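Local coordinates for capsular polysaccharide export system protein KpsC (PDB 6MGD) that transfers Kdo to form a beta-2,7 linkage, probably while building the glycolipid that bears the capsular polysaccharide of Gram-negative bacteria, at residues A[104-107]-A[108-112]. Numbering follows the deposited sequence.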
loop_
_atom_site.group_PDB
_atom_site.type_symbol
_atom_site.label_atom_id
_atom_site.label_comp_id
_atom_site.label_asym_id
_atom_site.label_seq_id
_atom_site.Cartn_x
_atom_site.Cartn_y
_atom_site.Cartn_z
ATOM N N SER A 104 12.369 -4.035 -2.615
ATOM C CA SER A 104 11.214 -4.825 -2.218
ATOM C C SER A 104 10.949 -5.888 -3.274
ATOM O O SER A 104 11.364 -5.760 -4.428
ATOM C CB SER A 104 9.963 -3.953 -2.032
ATOM O OG SER A 104 9.474 -3.487 -3.280
ATOM N N TYR A 105 10.242 -6.946 -2.867
ATOM C CA TYR A 105 9.906 -8.005 -3.813
ATOM C C TYR A 105 8.899 -7.531 -4.854
ATOM O O TYR A 105 8.917 -8.013 -5.993
ATOM C CB TYR A 105 9.370 -9.232 -3.075
ATOM C CG TYR A 105 9.122 -10.418 -3.981
ATOM C CD1 TYR A 105 10.172 -11.032 -4.652
ATOM C CD2 TYR A 105 7.842 -10.925 -4.160
ATOM C CE1 TYR A 105 9.954 -12.116 -5.481
ATOM C CE2 TYR A 105 7.613 -12.012 -4.987
ATOM C CZ TYR A 105 8.673 -12.602 -5.645
ATOM O OH TYR A 105 8.450 -13.682 -6.469
ATOM N N LEU A 106 8.014 -6.601 -4.486
ATOM C CA LEU A 106 7.123 -6.000 -5.473
ATOM C C LEU A 106 7.921 -5.253 -6.534
ATOM O O LEU A 106 7.612 -5.330 -7.729
ATOM C CB LEU A 106 6.136 -5.055 -4.784
ATOM C CG LEU A 106 4.713 -4.879 -5.331
ATOM C CD1 LEU A 106 4.234 -3.446 -5.118
ATOM C CD2 LEU A 106 4.571 -5.291 -6.797
ATOM N N GLU A 107 8.961 -4.533 -6.113
ATOM C CA GLU A 107 9.786 -3.792 -7.059
ATOM C C GLU A 107 10.556 -4.732 -7.979
ATOM O O GLU A 107 10.749 -4.422 -9.160
ATOM C CB GLU A 107 10.739 -2.871 -6.296
ATOM C CG GLU A 107 11.401 -1.793 -7.134
ATOM C CD GLU A 107 12.258 -0.857 -6.298
ATOM O OE1 GLU A 107 12.385 -1.098 -5.077
ATOM O OE2 GLU A 107 12.802 0.118 -6.858
ATOM N N GLU A 108 10.992 -5.886 -7.463
ATOM C CA GLU A 108 11.680 -6.856 -8.307
ATOM C C GLU A 108 10.724 -7.508 -9.298
ATOM O O GLU A 108 11.120 -7.815 -10.428
ATOM C CB GLU A 108 12.362 -7.924 -7.448
ATOM C CG GLU A 108 13.353 -7.389 -6.416
ATOM C CD GLU A 108 14.427 -6.503 -7.021
ATOM O OE1 GLU A 108 14.429 -5.288 -6.733
ATOM O OE2 GLU A 108 15.268 -7.020 -7.788
ATOM N N ILE A 109 9.471 -7.731 -8.894
ATOM C CA ILE A 109 8.474 -8.272 -9.817
ATOM C C ILE A 109 8.259 -7.311 -10.980
ATOM O O ILE A 109 8.277 -7.707 -12.151
ATOM C CB ILE A 109 7.157 -8.562 -9.077
ATOM C CG1 ILE A 109 7.297 -9.798 -8.187
ATOM C CG2 ILE A 109 6.013 -8.742 -10.066
ATOM C CD1 ILE A 109 6.024 -10.158 -7.453
ATOM N N LEU A 110 8.068 -6.027 -10.669
ATOM C CA LEU A 110 7.786 -5.044 -11.708
ATOM C C LEU A 110 8.991 -4.803 -12.611
ATOM O O LEU A 110 8.819 -4.477 -13.791
ATOM C CB LEU A 110 7.321 -3.736 -11.069
ATOM C CG LEU A 110 6.070 -3.863 -10.195
ATOM C CD1 LEU A 110 5.765 -2.554 -9.484
ATOM C CD2 LEU A 110 4.874 -4.322 -11.025
ATOM N N LEU A 111 10.209 -4.954 -12.084
ATOM C CA LEU A 111 11.401 -4.774 -12.910
ATOM C C LEU A 111 11.604 -5.957 -13.847
ATOM O O LEU A 111 11.841 -5.774 -15.047
ATOM C CB LEU A 111 12.631 -4.566 -12.023
ATOM C CG LEU A 111 14.014 -4.676 -12.675
ATOM C CD1 LEU A 111 14.164 -3.726 -13.855
ATOM C CD2 LEU A 111 15.096 -4.413 -11.644
ATOM N N ALA A 112 11.528 -7.181 -13.317
ATOM C CA ALA A 112 11.620 -8.358 -14.174
ATOM C C ALA A 112 10.476 -8.400 -15.178
ATOM O O ALA A 112 10.656 -8.883 -16.302
ATOM C CB ALA A 112 11.638 -9.631 -13.326
#
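Glu-108 N donates to Ser-104 O at 3.1 Å, the first i to i+4 bond of the short helix 105-112, and Ser-104 itself is the N-cap. Its OG accepts from Glu-107 N at 3.1 Å with an N-H...O angle of 153°, which satisfies an amide in the first turn that has no earlier helical carbonyl to use. The bonds from Ile-109 N to Tyr-105 O (3.0 Å), Leu-110 N to Leu-106 O and Leu-111 N to Glu-107 O (3.0 Å) carry the ladder onward. At the same end, Asp-92 accepts from Tyr-105 N. Glu-107 runs out extended to a salt bridge with Arg-279, tying this helix to the chain well beyond it in sequence.

Outside the ladder, Tyr-105 holds CG anti to its own N (chi1 -175°), which turns one face of the ring to Ile-109. CG1 of Ile-109 sits over that face, 4.1 Å from the centroid and offset toward the rim, a CH-pi contact, while CD1 reaches Tyr-105 CE2 at 3.5 Å. With an alanine at Tyr-105, Ile-109 would probably lose that aromatic cover and its CD1 be freer to turn. One residue further round the helix, Leu-106 CD2 meets Leu-110 CG at 4.0 Å, on a side where Phe-264, Tyr-297 and Tyr-268 close in. The chemistry thus divides the work: a serine cap takes up a first-turn amide, an arginine pairs with the buried Glu-107 carboxylate, and hydrocarbon fills in between successive turns.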